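Local coordinates for protein arylmalonate decarboxylase (Bordetella bronchiseptica, PDB 3IXL) that catalyses the decarboxylation of 2-aryl-2-methylmalonates to 2-arylpropionates with release of carbon dioxide, here captured with phenylacetic acid in its active site, at residues 24-29 with 192-197; 76-79 with 85-88; 199-204 with 233-238. The protein carries 2 engineered substitutions. One frame throughout, in Å; residues are numbered along the deposited sequence.

Contact 1. Residues 24-29 with 192-197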
loop_
_atom_site.group_PDB
_atom_site.type_symbol
_atom_site.label_atom_id
_atom_site.label_comp_id
_atom_site.label_asym_id
_atom_site.label_seq_id
_atom_site.Cartn_x
_atom_site.Cartn_y
_atom_site.Cartn_z
ATOM N N GLY A 24 -0.038 7.131 9.545
ATOM C CA GLY A 24 1.116 8.046 9.550
ATOM C C GLY A 24 1.431 8.616 10.921
ATOM O O GLY A 24 2.602 8.726 11.302
ATOM N N ALA A 25 0.379 8.969 11.653
ATOM C CA ALA A 25 0.510 9.554 12.992
ATOM C C ALA A 25 1.090 8.573 14.006
ATOM O O ALA A 25 1.658 8.985 15.016
ATOM C CB ALA A 25 -0.829 10.073 13.470
ATOM N N ARG A 26 0.946 7.279 13.729
ATOM C CA ARG A 26 1.447 6.231 14.601
ATOM C C ARG A 26 2.856 5.792 14.201
ATOM O O ARG A 26 3.749 5.690 15.037
ATOM C CB ARG A 26 0.462 5.062 14.583
ATOM C CG ARG A 26 -0.881 5.411 15.244
ATOM C CD ARG A 26 -1.964 4.367 14.994
ATOM N NE ARG A 26 -1.715 3.136 15.737
ATOM C CZ ARG A 26 -2.386 1.998 15.563
ATOM N NH1 ARG A 26 -3.348 1.914 14.646
ATOM N NH2 ARG A 26 -2.079 0.936 16.298
ATOM N N LEU A 27 3.067 5.585 12.909
ATOM C CA LEU A 27 4.371 5.144 12.417
ATOM C C LEU A 27 5.444 6.218 12.516
ATOM O O LEU A 27 6.567 5.954 12.953
ATOM C CB LEU A 27 4.266 4.701 10.957
ATOM C CG LEU A 27 3.464 3.436 10.670
ATOM C CD1 LEU A 27 3.208 3.324 9.175
ATOM C CD2 LEU A 27 4.214 2.230 11.181
ATOM N N TYR A 28 5.088 7.420 12.070
ATOM C CA TYR A 28 6.025 8.524 11.931
ATOM C C TYR A 28 5.421 9.784 12.538
ATOM O O TYR A 28 5.126 10.736 11.814
ATOM C CB TYR A 28 6.342 8.751 10.446
ATOM C CG TYR A 28 7.018 7.579 9.758
ATOM C CD1 TYR A 28 6.295 6.727 8.931
ATOM C CD2 TYR A 28 8.388 7.347 9.914
ATOM C CE1 TYR A 28 6.908 5.657 8.283
ATOM C CE2 TYR A 28 9.017 6.284 9.276
ATOM C CZ TYR A 28 8.272 5.448 8.451
ATOM O OH TYR A 28 8.865 4.377 7.810
ATOM N N PRO A 29 5.248 9.805 13.878
ATOM C CA PRO A 29 4.532 10.910 14.517
ATOM C C PRO A 29 5.195 12.266 14.330
ATOM O O PRO A 29 4.510 13.286 14.416
ATOM C CB PRO A 29 4.542 10.542 16.006
ATOM C CG PRO A 29 5.571 9.502 16.157
ATOM C CD PRO A 29 5.677 8.784 14.853
ATOM N N LEU A 192 -7.021 -1.066 8.468
ATOM C CA LEU A 192 -6.253 -0.608 9.621
ATOM C C LEU A 192 -5.544 -1.814 10.211
ATOM O O LEU A 192 -6.115 -2.591 10.974
ATOM C CB LEU A 192 -7.161 0.102 10.638
ATOM C CG LEU A 192 -7.759 1.410 10.110
ATOM C CD1 LEU A 192 -8.948 1.872 10.947
ATOM C CD2 LEU A 192 -6.699 2.509 10.018
ATOM N N THR A 193 -4.281 -1.957 9.831
ATOM C CA THR A 193 -3.541 -3.201 10.006
ATOM C C THR A 193 -2.411 -3.149 11.027
ATOM O O THR A 193 -1.750 -4.162 11.246
ATOM C CB THR A 193 -2.893 -3.640 8.675
ATOM O OG1 THR A 193 -1.892 -2.686 8.284
ATOM C CG2 THR A 193 -3.944 -3.761 7.570
ATOM N N LEU A 194 -2.164 -1.983 11.628
ATOM C CA LEU A 194 -0.951 -1.832 12.439
ATOM C C LEU A 194 -0.851 -2.778 13.635
ATOM O O LEU A 194 0.249 -3.205 13.987
ATOM C CB LEU A 194 -0.744 -0.373 12.876
ATOM C CG LEU A 194 -0.269 0.604 11.792
ATOM C CD1 LEU A 194 -0.179 1.999 12.369
ATOM C CD2 LEU A 194 1.065 0.197 11.212
ATOM N N ASP A 195 -1.977 -3.099 14.265
ATOM C CA ASP A 195 -1.949 -4.026 15.402
ATOM C C ASP A 195 -1.939 -5.483 14.945
ATOM O O ASP A 195 -1.492 -6.367 15.680
ATOM C CB ASP A 195 -3.123 -3.764 16.344
ATOM C CG ASP A 195 -2.989 -2.456 17.107
ATOM O OD1 ASP A 195 -1.855 -1.979 17.309
ATOM O OD2 ASP A 195 -4.029 -1.911 17.519
ATOM N N ALA A 196 -2.396 -5.728 13.718
ATOM C CA ALA A 196 -2.412 -7.090 13.170
ATOM C C ALA A 196 -1.028 -7.592 12.798
ATOM O O ALA A 196 -0.693 -8.760 13.043
ATOM C CB ALA A 196 -3.349 -7.177 11.967
ATOM N N ILE A 197 -0.223 -6.719 12.195
ATOM C CA ILE A 197 1.078 -7.112 11.647
ATOM C C ILE A 197 2.002 -7.812 12.663
ATOM O O ILE A 197 2.438 -8.931 12.399
ATOM C CB ILE A 197 1.812 -5.924 10.964
ATOM C CG1 ILE A 197 1.002 -5.403 9.772
ATOM C CG2 ILE A 197 3.224 -6.339 10.521
ATOM C CD1 ILE A 197 1.428 -3.995 9.346
HETATM O O HOH W 1 -4.673 -0.774 14.466
#
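Leu-194 and Asp-195 meet Arg-26 and Leu-27 where the two halves of an aspartate/glutamate racemase-like fold come together. Helix 23-27 follows strand 8-13 of one parallel sheet, whereas residues 192-197 follow strand 183-187 of the other sheet and run into helix 196-204. The seam has leucine contacts on its buried part and a charge pair at its exposed edge. Leu-194 comes first and divides its work between two methyls. Its CD1 lies over one face of the Arg-26 guanidinium, 3.7 Å above the plane and displaced toward the rim, and also reaches back to Arg-26 CB at 3.8 Å. The arginine arrives from the opposite direction, its chain bent at chi3 (72°) where it leads the head to Leu-194 and Asp-195, and both its aliphatic stem and its flat head lie against the leucine. CD2 of Leu-194 turns to Leu-27, meeting the CD2 methyl of that residue at 3.7 Å. Tyr-233 touches both leucines and Arg-26, and Pro-213 and Phe-216 of helix 211-222 add further apolar cover. Asp-195, next along, takes the charge. Its carboxylate lies at the guanidinium edge, the two planes 67° apart, and the salt bridge from Arg-26 NH2 to Asp-195 OD1 is 3.1 Å long. As a hydrogen bond it is weak, bent to 121° at the hydrogen, and Asp-195 itself is exposed. A water widens the link, accepting from Arg-26 NH1 at 3.0 Å and donating more weakly to Asp-195 OD2 at 3.3 Å.

Contact 2. Residues 76-79 with 85-88. With PAC (2-phenylacetic acid), chain C.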
loop_
_atom_site.group_PDB
_atom_site.type_symbol
_atom_site.label_atom_id
_atom_site.label_comp_id
_atom_site.label_asym_id
_atom_site.label_seq_id
_atom_site.Cartn_x
_atom_site.Cartn_y
_atom_site.Cartn_z
ATOM N N SER A 76 -4.477 -0.946 -5.458
ATOM C CA SER A 76 -5.209 -1.440 -6.616
ATOM C C SER A 76 -5.320 -0.428 -7.758
ATOM O O SER A 76 -5.277 -0.808 -8.926
ATOM C CB SER A 76 -6.561 -2.042 -6.208
ATOM O OG SER A 76 -7.350 -1.107 -5.499
ATOM N N LEU A 77 -5.425 0.855 -7.429
ATOM C CA LEU A 77 -5.438 1.890 -8.463
ATOM C C LEU A 77 -4.140 1.848 -9.260
ATOM O O LEU A 77 -4.123 2.175 -10.453
ATOM C CB LEU A 77 -5.607 3.264 -7.815
ATOM C CG LEU A 77 -6.076 4.513 -8.524
ATOM C CD1 LEU A 77 -7.236 4.252 -9.458
ATOM C CD2 LEU A 77 -6.532 5.421 -7.412
ATOM N N SER A 78 -3.052 1.440 -8.599
ATOM C CA SER A 78 -1.747 1.374 -9.246
ATOM C C SER A 78 -1.368 0.015 -9.863
ATOM O O SER A 78 -0.511 -0.015 -10.743
ATOM C CB SER A 78 -0.637 1.924 -8.337
ATOM O OG SER A 78 -0.582 1.277 -7.073
ATOM N N PHE A 79 -2.029 -1.076 -9.460
ATOM C CA PHE A 79 -1.738 -2.391 -10.065
ATOM C C PHE A 79 -2.779 -2.928 -11.050
ATOM O O PHE A 79 -2.492 -3.912 -11.746
ATOM C CB PHE A 79 -1.332 -3.471 -9.020
ATOM C CG PHE A 79 -2.467 -3.992 -8.140
ATOM C CD1 PHE A 79 -3.573 -4.665 -8.684
ATOM C CD2 PHE A 79 -2.390 -3.856 -6.759
ATOM C CE1 PHE A 79 -4.598 -5.139 -7.867
ATOM C CE2 PHE A 79 -3.397 -4.337 -5.925
ATOM C CZ PHE A 79 -4.504 -4.981 -6.476
ATOM N N PHE A 85 1.851 -0.192 -16.455
ATOM C CA PHE A 85 1.077 1.016 -16.143
ATOM C C PHE A 85 1.495 1.629 -14.807
ATOM O O PHE A 85 1.562 2.843 -14.676
ATOM C CB PHE A 85 -0.436 0.780 -16.171
ATOM C CG PHE A 85 -1.238 1.989 -15.772
ATOM C CD1 PHE A 85 -1.367 3.066 -16.636
ATOM C CD2 PHE A 85 -1.837 2.057 -14.517
ATOM C CE1 PHE A 85 -2.090 4.189 -16.265
ATOM C CE2 PHE A 85 -2.567 3.174 -14.138
ATOM C CZ PHE A 85 -2.686 4.252 -15.012
ATOM N N ASN A 86 1.772 0.793 -13.813
ATOM C CA ASN A 86 2.308 1.299 -12.555
ATOM C C ASN A 86 3.547 2.154 -12.813
ATOM O O ASN A 86 3.660 3.277 -12.308
ATOM C CB ASN A 86 2.615 0.142 -11.600
ATOM C CG ASN A 86 3.148 0.619 -10.265
ATOM O OD1 ASN A 86 2.538 1.473 -9.608
ATOM N ND2 ASN A 86 4.283 0.077 -9.857
ATOM N N ALA A 87 4.452 1.647 -13.644
ATOM C CA ALA A 87 5.679 2.375 -13.963
ATOM C C ALA A 87 5.389 3.653 -14.763
ATOM O O ALA A 87 5.960 4.707 -14.470
ATOM C CB ALA A 87 6.643 1.468 -14.727
ATOM N N ALA A 88 4.500 3.557 -15.757
ATOM C CA ALA A 88 4.192 4.697 -16.628
ATOM C C ALA A 88 3.485 5.813 -15.872
ATOM O O ALA A 88 3.741 6.999 -16.100
ATOM C CB ALA A 88 3.361 4.257 -17.821
HETATM C C1 PAC C . -6.117 -0.314 -2.220
HETATM C C2 PAC C . -7.456 0.370 -2.015
HETATM C "C1'" PAC C . -7.616 1.474 -0.990
HETATM C "C2'" PAC C . -8.896 1.616 -0.445
HETATM C "C3'" PAC C . -9.166 2.605 0.500
HETATM C "C4'" PAC C . -8.149 3.466 0.901
HETATM C "C5'" PAC C . -6.863 3.330 0.364
HETATM C "C6'" PAC C . -6.591 2.343 -0.589
HETATM O O1 PAC C . -5.094 -0.044 -1.530
HETATM O O2 PAC C . -6.099 -1.185 -3.136
#
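The dioxyanion pocket that holds the product-like carboxylate in arylmalonate decarboxylase is built partly on the short helix 75-79, and Ser-78 of that helix rests against Asn-86 of the following helix, 83-97. Binding and packing thus occupy different parts of one helix. At the pocket end, Ser-76 grips O2 of the bound phenylacetic acid twice: its backbone N donates at 2.8 Å, 155° at the hydrogen, and its OG donates to the same O2 at 2.7 Å. With chi1 at 57°, OG sits between the backbone N and the carbonyl carbon, on the side from which hydroxyl and N-H can converge on one oxygen. The hydroxyl has a second partner in Tyr-48, and Thr-75, Tyr-126 and Gly-189 complete the polar grip on the ligand. An N-H in the first turn of a helix probably adds to the pull on the negative charge. Behind the site, the Ser-76 CA lies 3.4 Å above one face of the Phe-79 ring, offset toward its rim. The helices meet by van der Waals contact of oxygens with methylene carbons. Ser-78 O lies 3.2 Å from Asn-86 CB, and the amide oxygen OD1 of Asn-86 comes alongside Ser-78 CB at 3.4 Å. The polar ends are satisfied outside the pair. Asn-86 OD1 bonds to Thr-103 OG1 and ND2 to Thr-106 OG1, tying the second helix to strand 101-103 and helix 104-114. Ser-78 OG bonds to the carbonyls of the engineered Cys-74 and of Thr-75, and with Ser-105 OG of helix 104-114. Leu-77 O is buried here without a polar partner, and Phe-85 presents its ring edge to it, CE2 standing 4.1 Å from that oxygen.

Contact 3. Residues 199-204 with 233-238; sequences EVERRL and YGRLFD
Glu-201 of helix 196-204 reaches across to Gly-234 and Arg-235, placing its carboxylate at the N-terminus of the short helix 235-238, a worked case of an acidic side chain meeting the first N-H of a remote helix. The tight part is small. OE1 accepts from Arg-235 N at 2.9 Å through its syn lone pair, with 154° at the hydrogen, and the same oxygen lies 3.3 Å from Gly-234 CA. Gly-234 occupies the N-cap position with a positive phi of 119°, a conformation in which a CB would be crowded by the carbonyl O of Tyr-233. The Glu-201 chain, extended beyond CG, brings the carboxylate to the N-terminus of helix 235-238. The neighbouring OE2 bonds to Val-208 N and receives a water's proton at 2.7 Å; that water accepts from Leu-236 N, so a second N-H of the helix is tied in indirectly. The helix end would probably stabilise the negative charge. Away from this point the contact loosens. The Arg-235 guanidinium makes no direct bond to Glu-201 and instead pairs with Glu-239, while the CG methylene of Arg-235 lies 3.5 Å from Glu-201 OE1. On this side the link passes through a water lying in the guanidinium plane, which accepts from Arg-235 NH1 at 3.2 Å and donates to Glu-201 O at 3.1 Å.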
loop_
_atom_site.group_PDB
_atom_site.type_symbol
_atom_site.label_atom_id
_atom_site.label_comp_id
_atom_site.label_asym_id
_atom_site.label_seq_id
_atom_site.Cartn_x
_atom_site.Cartn_y
_atom_site.Cartn_z
ATOM N N GLU A 199 1.345 -9.271 15.382
ATOM C CA GLU A 199 0.736 -10.502 15.885
ATOM C C GLU A 199 0.888 -11.634 14.869
ATOM O O GLU A 199 1.242 -12.762 15.223
ATOM C CB GLU A 199 -0.732 -10.251 16.226
ATOM C CG GLU A 199 -1.536 -11.470 16.701
ATOM C CD GLU A 199 -1.033 -12.111 17.984
ATOM O OE1 GLU A 199 -1.537 -13.206 18.300
ATOM O OE2 GLU A 199 -0.154 -11.548 18.673
ATOM N N VAL A 200 0.651 -11.341 13.594
ATOM C CA VAL A 200 0.849 -12.344 12.553
ATOM C C VAL A 200 2.308 -12.783 12.475
ATOM O O VAL A 200 2.591 -13.983 12.399
ATOM C CB VAL A 200 0.391 -11.837 11.165
ATOM C CG1 VAL A 200 0.695 -12.853 10.087
ATOM C CG2 VAL A 200 -1.100 -11.534 11.165
ATOM N N GLU A 201 3.230 -11.821 12.497
ATOM C CA GLU A 201 4.661 -12.141 12.434
ATOM C C GLU A 201 5.109 -12.992 13.628
ATOM O O GLU A 201 5.898 -13.930 13.458
ATOM C CB GLU A 201 5.503 -10.864 12.302
ATOM C CG GLU A 201 5.317 -10.185 10.935
ATOM C CD GLU A 201 6.231 -8.996 10.693
ATOM O OE1 GLU A 201 6.818 -8.464 11.661
ATOM O OE2 GLU A 201 6.336 -8.590 9.515
ATOM N N ARG A 202 4.591 -12.668 14.818
ATOM C CA ARG A 202 4.871 -13.430 16.042
ATOM C C ARG A 202 4.400 -14.877 15.897
ATOM O O ARG A 202 5.139 -15.824 16.202
ATOM C CB ARG A 202 4.159 -12.778 17.234
ATOM C CG ARG A 202 4.403 -13.467 18.584
ATOM C CD ARG A 202 3.403 -12.977 19.651
ATOM N NE ARG A 202 2.034 -13.461 19.459
ATOM C CZ ARG A 202 1.596 -14.659 19.834
ATOM N NH1 ARG A 202 2.421 -15.520 20.414
ATOM N NH2 ARG A 202 0.332 -14.998 19.621
ATOM N N ARG A 203 3.164 -15.047 15.451
ATOM C CA ARG A 203 2.558 -16.378 15.387
ATOM C C ARG A 203 3.130 -17.265 14.294
ATOM O O ARG A 203 3.271 -18.477 14.488
ATOM C CB ARG A 203 1.047 -16.269 15.226
ATOM C CG ARG A 203 0.328 -15.799 16.478
ATOM C CD ARG A 203 -1.174 -15.770 16.278
ATOM N NE ARG A 203 -1.691 -17.039 15.764
ATOM C CZ ARG A 203 -2.959 -17.249 15.415
ATOM N NH1 ARG A 203 -3.858 -16.277 15.526
ATOM N NH2 ARG A 203 -3.328 -18.438 14.953
ATOM N N LEU A 204 3.464 -16.676 13.147
ATOM C CA LEU A 204 3.867 -17.465 11.993
ATOM C C LEU A 204 5.360 -17.505 11.724
ATOM O O LEU A 204 5.840 -18.427 11.062
ATOM C CB LEU A 204 3.122 -16.998 10.739
ATOM C CG LEU A 204 1.595 -17.007 10.813
ATOM C CD1 LEU A 204 0.992 -16.531 9.506
ATOM C CD2 LEU A 204 1.080 -18.405 11.164
ATOM N N TYR A 233 5.783 -2.271 14.646
ATOM C CA TYR A 233 4.838 -2.318 13.528
ATOM C C TYR A 233 5.267 -3.280 12.430
ATOM O O TYR A 233 4.737 -3.226 11.313
ATOM C CB TYR A 233 4.608 -0.922 12.952
ATOM C CG TYR A 233 4.033 0.043 13.948
ATOM C CD1 TYR A 233 4.782 1.117 14.410
ATOM C CD2 TYR A 233 2.745 -0.123 14.439
ATOM C CE1 TYR A 233 4.257 2.013 15.325
ATOM C CE2 TYR A 233 2.203 0.772 15.354
ATOM C CZ TYR A 233 2.969 1.833 15.794
ATOM O OH TYR A 233 2.447 2.722 16.700
ATOM N N GLY A 234 6.224 -4.141 12.750
ATOM C CA GLY A 234 6.623 -5.209 11.847
ATOM C C GLY A 234 8.069 -5.143 11.422
ATOM O O GLY A 234 8.707 -4.087 11.508
ATOM N N ARG A 235 8.560 -6.270 10.924
ATOM C CA ARG A 235 9.927 -6.380 10.439
ATOM C C ARG A 235 10.297 -5.372 9.349
ATOM O O ARG A 235 11.451 -4.954 9.255
ATOM C CB ARG A 235 10.186 -7.809 9.972
ATOM C CG ARG A 235 10.315 -8.778 11.156
ATOM C CD ARG A 235 10.303 -10.228 10.753
ATOM N NE ARG A 235 11.330 -10.547 9.772
ATOM C CZ ARG A 235 11.448 -11.737 9.195
ATOM N NH1 ARG A 235 10.616 -12.719 9.524
ATOM N NH2 ARG A 235 12.399 -11.948 8.298
ATOM N N LEU A 236 9.331 -4.976 8.523
ATOM C CA LEU A 236 9.624 -3.998 7.478
ATOM C C LEU A 236 10.274 -2.758 8.093
ATOM O O LEU A 236 11.283 -2.236 7.590
ATOM C CB LEU A 236 8.352 -3.599 6.721
ATOM C CG LEU A 236 8.602 -2.605 5.584
ATOM C CD1 LEU A 236 9.507 -3.164 4.499
ATOM C CD2 LEU A 236 7.276 -2.138 4.981
ATOM N N PHE A 237 9.698 -2.301 9.198
ATOM C CA PHE A 237 10.175 -1.103 9.861
ATOM C C PHE A 237 11.348 -1.374 10.773
ATOM O O PHE A 237 12.320 -0.610 10.785
ATOM C CB PHE A 237 9.047 -0.466 10.669
ATOM C CG PHE A 237 7.902 -0.027 9.826
ATOM C CD1 PHE A 237 6.784 -0.836 9.663
ATOM C CD2 PHE A 237 7.961 1.179 9.141
ATOM C CE1 PHE A 237 5.724 -0.429 8.848
ATOM C CE2 PHE A 237 6.906 1.594 8.326
ATOM C CZ PHE A 237 5.794 0.796 8.176
ATOM N N ASP A 238 11.253 -2.447 11.548
ATOM C CA ASP A 238 12.213 -2.644 12.623
ATOM C C ASP A 238 13.552 -3.192 12.151
ATOM O O ASP A 238 14.550 -3.091 12.875
ATOM C CB ASP A 238 11.594 -3.457 13.759
ATOM C CG ASP A 238 10.508 -2.680 14.500
ATOM O OD1 ASP A 238 10.330 -1.458 14.228
ATOM O OD2 ASP A 238 9.814 -3.293 15.339
HETATM O O HOH W 2 6.669 -6.202 8.390
HETATM O O HOH W 3 8.451 -13.093 11.834
#

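Contacts 1 and 3 lie on the same side of the chain's centre, about 12 Å apart between centres, and both draw on helix 196-204; they also touch, as Leu-27 and Tyr-28 pack on Tyr-233 and Phe-237. Contact 2 lies on the opposite side, its centre about 24 and 27 Å from theirs. It is the buried one, and there the polar ends of Ser-78 and Asn-86 find partners outside the pair while Ser-76 serves the ligand. The other two are partly buried and rely on charge and water: contact 1 sets a salt bridge beside leucine packing, whereas contact 3 gives its carboxylate to backbone N-H groups.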